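PDB 6K8H: aminotransferase class-III from Sphaerobacter thermophilus DSM 20745, which belongs to the class-III aminotransferases, also named an omega-transaminase, and adopts the fold of pyridoxal-phosphate-dependent enzymes as a two-chain assembly. Local coordinates for residues Glu129-Ala134 against Leu277-Lys282; Gln120-Asn125 against Glu298-Phe303. All blocks are in the same frame, centred on the assembly; numbering follows the deposited sequence.

Contact 1 (Glu129-Ala134 against Leu277-Lys282); sequences EAVMMA and LTAMGK. With PLR ((5-hydroxy-4,6-dimethylpyridin-3-yl)methyl dihydrogen phosphate), chain D.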
loop_
_atom_site.group_PDB
_atom_site.type_symbol
_atom_site.label_atom_id
_atom_site.label_comp_id
_atom_site.label_asym_id
_atom_site.label_seq_id
_atom_site.Cartn_x
_atom_site.Cartn_y
_atom_site.Cartn_z
ATOM N N GLU B 129 -0.251 4.214 -2.904
ATOM C CA GLU B 129 -1.204 3.517 -3.761
ATOM C C GLU B 129 -2.257 4.474 -4.294
ATOM O O GLU B 129 -2.675 4.365 -5.448
ATOM C CB GLU B 129 -1.876 2.359 -3.003
ATOM C CG GLU B 129 -1.033 1.085 -2.885
ATOM C CD GLU B 129 -1.847 -0.149 -2.422
ATOM O OE1 GLU B 129 -3.037 -0.013 -2.048
ATOM O OE2 GLU B 129 -1.279 -1.262 -2.434
ATOM N N ALA B 130 -2.713 5.410 -3.462
ATOM C CA ALA B 130 -3.706 6.378 -3.919
ATOM C C ALA B 130 -3.169 7.200 -5.085
ATOM O O ALA B 130 -3.848 7.369 -6.106
ATOM C CB ALA B 130 -4.112 7.285 -2.756
ATOM N N VAL B 131 -1.938 7.698 -4.955
ATOM C CA VAL B 131 -1.319 8.482 -6.026
ATOM C C VAL B 131 -1.159 7.630 -7.279
ATOM O O VAL B 131 -1.437 8.081 -8.401
ATOM C CB VAL B 131 0.032 9.054 -5.553
ATOM C CG1 VAL B 131 0.790 9.713 -6.706
ATOM C CG2 VAL B 131 -0.192 10.063 -4.402
ATOM N N MET B 132 -0.694 6.390 -7.110
ATOM C CA MET B 132 -0.539 5.508 -8.261
ATOM C C MET B 132 -1.871 5.303 -8.971
ATOM O O MET B 132 -1.957 5.412 -10.195
ATOM C CB MET B 132 0.037 4.162 -7.820
ATOM C CG MET B 132 0.061 3.138 -8.942
ATOM S SD MET B 132 0.876 1.601 -8.441
ATOM C CE MET B 132 -0.473 0.694 -7.674
ATOM N N MET B 133 -2.934 5.026 -8.211
ATOM C CA MET B 133 -4.211 4.716 -8.843
ATOM C C MET B 133 -4.837 5.957 -9.458
ATOM O O MET B 133 -5.568 5.843 -10.443
ATOM C CB MET B 133 -5.170 4.069 -7.845
ATOM C CG MET B 133 -4.761 2.659 -7.391
ATOM S SD MET B 133 -4.214 1.526 -8.695
ATOM C CE MET B 133 -5.656 1.567 -9.772
ATOM N N ALA B 134 -4.532 7.143 -8.928
ATOM C CA ALA B 134 -4.975 8.376 -9.582
ATOM C C ALA B 134 -4.293 8.547 -10.930
ATOM O O ALA B 134 -4.944 8.868 -11.936
ATOM C CB ALA B 134 -4.679 9.586 -8.691
ATOM N N LEU B 277 -9.203 14.848 -9.769
ATOM C CA LEU B 277 -8.988 13.784 -8.799
ATOM C C LEU B 277 -8.217 14.334 -7.614
ATOM O O LEU B 277 -7.486 15.320 -7.724
ATOM C CB LEU B 277 -8.203 12.594 -9.381
ATOM C CG LEU B 277 -8.851 11.805 -10.524
ATOM C CD1 LEU B 277 -7.895 10.756 -11.044
ATOM C CD2 LEU B 277 -10.175 11.170 -10.111
ATOM N N THR B 278 -8.374 13.659 -6.481
ATOM C CA THR B 278 -7.624 13.919 -5.263
ATOM C C THR B 278 -7.137 12.591 -4.698
ATOM O O THR B 278 -7.916 11.636 -4.587
ATOM C CB THR B 278 -8.472 14.650 -4.221
ATOM O OG1 THR B 278 -9.008 15.854 -4.780
ATOM C CG2 THR B 278 -7.613 15.032 -3.031
ATOM N N ALA B 279 -5.846 12.532 -4.367
ATOM C CA ALA B 279 -5.253 11.452 -3.594
ATOM C C ALA B 279 -5.208 11.863 -2.126
ATOM O O ALA B 279 -4.916 13.019 -1.805
ATOM C CB ALA B 279 -3.840 11.119 -4.091
ATOM N N MET B 280 -5.550 10.923 -1.245
ATOM C CA MET B 280 -5.655 11.157 0.189
ATOM C C MET B 280 -5.089 9.952 0.919
ATOM O O MET B 280 -4.915 8.875 0.342
ATOM C CB MET B 280 -7.118 11.378 0.617
ATOM C CG MET B 280 -7.829 12.493 -0.130
ATOM S SD MET B 280 -9.631 12.345 -0.066
ATOM C CE MET B 280 -9.936 11.309 -1.509
ATOM N N GLY B 281 -4.850 10.133 2.208
ATOM C CA GLY B 281 -4.357 9.075 3.072
ATOM C C GLY B 281 -4.169 9.628 4.467
ATOM O O GLY B 281 -4.859 10.579 4.841
ATOM N N LYS B 282 -3.246 9.040 5.237
ATOM C CA LYS B 282 -2.877 9.522 6.569
ATOM C C LYS B 282 -4.088 9.707 7.496
ATOM O O LYS B 282 -4.609 8.710 8.031
ATOM C CB LYS B 282 -2.043 10.803 6.418
ATOM C CG LYS B 282 -0.682 10.533 5.729
ATOM C CD LYS B 282 0.303 11.701 5.822
ATOM C CE LYS B 282 1.776 11.253 5.617
ATOM N NZ LYS B 282 2.190 11.126 4.177
HETATM N N1 PLR D . 1.781 12.204 -0.842
HETATM C C2 PLR D . 2.172 13.035 0.117
HETATM C C2A PLR D . 2.019 14.506 -0.089
HETATM C C3 PLR D . 2.702 12.534 1.314
HETATM O O3 PLR D . 3.079 13.407 2.269
HETATM C C4 PLR D . 2.828 11.141 1.489
HETATM C C4A PLR D . 3.373 10.606 2.738
HETATM C C5 PLR D . 2.398 10.293 0.463
HETATM C C6 PLR D . 1.906 10.871 -0.676
HETATM C C5A PLR D . 2.524 8.797 0.570
HETATM O O4P PLR D . 1.630 8.168 1.539
HETATM P P PLR D . 2.060 6.773 2.214
HETATM O O1P PLR D . 2.360 5.859 1.070
HETATM O O2P PLR D . 3.266 7.062 3.031
HETATM O O3P PLR D . 0.899 6.323 3.041
#

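Contact 2 (Gln120-Asn125 against Glu298-Phe303); sequences QVRFTN and EVMSVF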
loop_
_atom_site.group_PDB
_atom_site.type_symbol
_atom_site.label_atom_id
_atom_site.label_comp_id
_atom_site.label_asym_id
_atom_site.label_seq_id
_atom_site.Cartn_x
_atom_site.Cartn_y
_atom_site.Cartn_z
ATOM N N GLN B 120 -17.204 10.596 -6.080
ATOM C CA GLN B 120 -17.013 9.191 -5.739
ATOM C C GLN B 120 -15.575 8.967 -5.292
ATOM O O GLN B 120 -14.669 9.707 -5.684
ATOM C CB GLN B 120 -17.321 8.258 -6.923
ATOM C CG GLN B 120 -18.776 8.316 -7.407
ATOM C CD GLN B 120 -18.996 7.543 -8.686
ATOM O OE1 GLN B 120 -18.072 7.344 -9.471
ATOM N NE2 GLN B 120 -20.224 7.101 -8.903
ATOM N N VAL B 121 -15.373 7.934 -4.464
ATOM C CA VAL B 121 -14.049 7.579 -3.966
ATOM C C VAL B 121 -13.846 6.073 -4.075
ATOM O O VAL B 121 -14.796 5.304 -4.242
ATOM C CB VAL B 121 -13.807 8.039 -2.501
ATOM C CG1 VAL B 121 -14.137 9.510 -2.329
ATOM C CG2 VAL B 121 -14.609 7.189 -1.532
ATOM N N ARG B 122 -12.572 5.674 -4.007
ATOM C CA ARG B 122 -12.116 4.303 -3.800
ATOM C C ARG B 122 -10.983 4.328 -2.780
ATOM O O ARG B 122 -10.157 5.248 -2.788
ATOM C CB ARG B 122 -11.610 3.658 -5.100
ATOM C CG ARG B 122 -12.689 3.308 -6.107
ATOM C CD ARG B 122 -12.090 2.713 -7.364
ATOM N NE ARG B 122 -11.765 1.286 -7.258
ATOM C CZ ARG B 122 -12.607 0.297 -7.563
ATOM N NH1 ARG B 122 -13.831 0.570 -7.976
ATOM N NH2 ARG B 122 -12.227 -0.973 -7.467
ATOM N N PHE B 123 -10.924 3.307 -1.925
ATOM C CA PHE B 123 -9.908 3.223 -0.885
ATOM C C PHE B 123 -8.767 2.306 -1.313
ATOM O O PHE B 123 -8.972 1.312 -2.025
ATOM C CB PHE B 123 -10.519 2.730 0.428
ATOM C CG PHE B 123 -11.588 3.636 0.954
ATOM C CD1 PHE B 123 -11.248 4.783 1.653
ATOM C CD2 PHE B 123 -12.923 3.376 0.702
ATOM C CE1 PHE B 123 -12.223 5.643 2.116
ATOM C CE2 PHE B 123 -13.910 4.236 1.163
ATOM C CZ PHE B 123 -13.559 5.372 1.865
ATOM N N THR B 124 -7.557 2.675 -0.892
ATOM C CA THR B 124 -6.341 1.912 -1.122
ATOM C C THR B 124 -5.675 1.672 0.229
ATOM O O THR B 124 -6.247 2.021 1.269
ATOM C CB THR B 124 -5.399 2.665 -2.057
ATOM O OG1 THR B 124 -4.937 3.840 -1.384
ATOM C CG2 THR B 124 -6.116 3.074 -3.360
ATOM N N ASN B 125 -4.466 1.115 0.232
ATOM C CA ASN B 125 -3.788 0.790 1.479
ATOM C C ASN B 125 -2.644 1.739 1.815
ATOM O O ASN B 125 -1.942 1.512 2.813
ATOM C CB ASN B 125 -3.304 -0.657 1.433
ATOM C CG ASN B 125 -4.437 -1.599 1.138
ATOM O OD1 ASN B 125 -5.302 -1.806 1.988
ATOM N ND2 ASN B 125 -4.495 -2.109 -0.088
ATOM N N GLU B 298 -17.307 11.400 -13.497
ATOM C CA GLU B 298 -16.860 11.284 -14.881
ATOM C C GLU B 298 -15.515 10.566 -14.977
ATOM O O GLU B 298 -15.359 9.617 -15.755
ATOM C CB GLU B 298 -16.794 12.672 -15.523
ATOM C CG GLU B 298 -16.018 12.753 -16.829
ATOM C CD GLU B 298 -16.764 12.179 -18.040
ATOM O OE1 GLU B 298 -17.942 11.775 -17.893
ATOM O OE2 GLU B 298 -16.163 12.130 -19.142
ATOM N N VAL B 299 -14.525 11.002 -14.195
ATOM C CA VAL B 299 -13.212 10.376 -14.295
ATOM C C VAL B 299 -13.179 9.063 -13.526
ATOM O O VAL B 299 -12.629 8.063 -14.006
ATOM C CB VAL B 299 -12.110 11.342 -13.814
ATOM C CG1 VAL B 299 -10.751 10.673 -13.899
ATOM C CG2 VAL B 299 -12.132 12.636 -14.620
ATOM N N MET B 300 -13.787 9.029 -12.341
ATOM C CA MET B 300 -13.771 7.804 -11.557
ATOM C C MET B 300 -14.485 6.652 -12.256
ATOM O O MET B 300 -14.290 5.502 -11.856
ATOM C CB MET B 300 -14.382 8.060 -10.176
ATOM C CG MET B 300 -13.569 9.022 -9.308
ATOM S SD MET B 300 -12.051 8.256 -8.732
ATOM C CE MET B 300 -12.765 7.004 -7.661
ATOM N N SER B 301 -15.274 6.924 -13.305
ATOM C CA SER B 301 -15.968 5.849 -14.014
ATOM C C SER B 301 -15.023 4.839 -14.662
ATOM O O SER B 301 -15.465 3.738 -15.004
ATOM C CB SER B 301 -16.900 6.434 -15.075
ATOM O OG SER B 301 -16.141 7.072 -16.079
ATOM N N VAL B 302 -13.737 5.167 -14.831
ATOM C CA VAL B 302 -12.787 4.180 -15.349
ATOM C C VAL B 302 -12.695 2.963 -14.435
ATOM O O VAL B 302 -12.249 1.894 -14.867
ATOM C CB VAL B 302 -11.387 4.808 -15.564
ATOM C CG1 VAL B 302 -11.490 6.006 -16.493
ATOM C CG2 VAL B 302 -10.745 5.212 -14.231
ATOM N N PHE B 303 -13.102 3.102 -13.169
ATOM C CA PHE B 303 -13.072 2.012 -12.202
ATOM C C PHE B 303 -14.374 1.215 -12.124
ATOM O O PHE B 303 -14.397 0.150 -11.492
ATOM C CB PHE B 303 -12.788 2.567 -10.809
ATOM C CG PHE B 303 -11.432 3.173 -10.654
ATOM C CD1 PHE B 303 -10.286 2.399 -10.771
ATOM C CD2 PHE B 303 -11.300 4.519 -10.348
ATOM C CE1 PHE B 303 -9.036 2.967 -10.602
ATOM C CE2 PHE B 303 -10.051 5.089 -10.174
ATOM C CZ PHE B 303 -8.920 4.308 -10.304
#

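Contact 1 (Glu129-Ala134 against Leu277-Lys282)
The helical hydrogen bond from A134 N to A130 O, 2.9 Å long, ties together two alanines one turn apart, and both press on strand 277-281. A130 sits opposite A279, their CB atoms 4.1 Å apart, and the A130 methyl also meets the backbone oxygen of M280, with CB 3.6 Å from O. V131 flanks the same alanine: its CG1 lies anti to the backbone N (chi1 172°), which puts CG2 on the strand side, 3.8 Å from A279 CB. One turn on, L277 reaches toward the helix with its CD1 branch, which lies 3.6 Å from A134 O and 4.2 Å from A134 CB. No hydrogen bond crosses the interface; the close approach, 7.3 Å between the axes at a nearly antiparallel 164°, is consistent with the small alanine methyls there. V131 and A134 also rest on the neighbouring strand 251-255, so this face of the helix spans two strands of the sheet. E129 points elsewhere: its OE1 accepts N125 N, and its OE2 is hydrogen-bonded to S126 OG of the second subunit. At the C-terminal end of segment 277-282, K282 bends at chi4 (83°) and is joined covalently to PLR, NZ to C4A modelled at 1.9 Å. PLR is also hydrogen-bonded to G127 N and T128 OG1, at the start of helix 127-142, and to T317 OG1 of the second subunit. A helix laid on the central sheet, with a ligand-bearing lysine close by, is characteristic of fold-type I pyridoxal-phosphate enzymes.

Contact 2 (Gln120-Asn125 against Glu298-Phe303)
This is a side-chain contact without hydrogen bonds between its segments, made where strand 120-124, outermost in the seven-stranded sheet within this chain and backbone-bonded to the second subunit through V121, meets segment 298-303, helix followed by a 3-10 segment at 301-303. Its main evidence is a CH-pi contact: R122 CD lies over one face of the F303 ring, 3.8 Å from the centroid and 29° off the ring normal, with F303 CG nearest at 3.4 Å. The opposite face is met near its rim by V302 CG2, 4.0 Å above the plane, which pins the ring from both sides. A bend at chi3 (81°) turns the R122 chain; its guanidinium plane is 20° from that of the ring, with NH1 near F303 CB. The polar end is held by other partners, NE by H314 ND1 and NH2 by N34 OD1 of the second subunit. M300, bent at chi2 and chi3, brings its CE against R122 CG (4.0 Å) and V121 C (3.9 Å). At the N-terminal end of the strand, Q120 and M300 run past each other in opposite directions, Q120 OE1 lying 3.8 Å from M300 CB. Within segment 298-303, S301 OG donates to E298 O at 2.7 Å. Around these contacts, M300 also packs on L277 of strand 277-281 and F303 on A137 of helix 127-142, while V121 and F123 lean on helix 102-114 and strand 291-295 pairs with 120-124.

Overall arrangement
The two contacts lie on the same side of the chain's centre, with their own centres 10 Å apart, and share the seven-stranded mixed sheet. Along the chain the order is 120-125, 129-134, 277-282, 298-303, so contact 1 falls between the halves of contact 2, and strand 120-124 leads directly into helix 127-142. The contacts also touch: L277 CD2 is 3.7 Å from M300 SD, and M133 O is 3.7 Å from F303 CZ. Strand 291-295 lies between 277-281 and 120-124 in the sheet. Contact 1 carries K282 of the PLR pocket, contact 2 lies at the strand that is outermost within this chain, and both reach the second subunit.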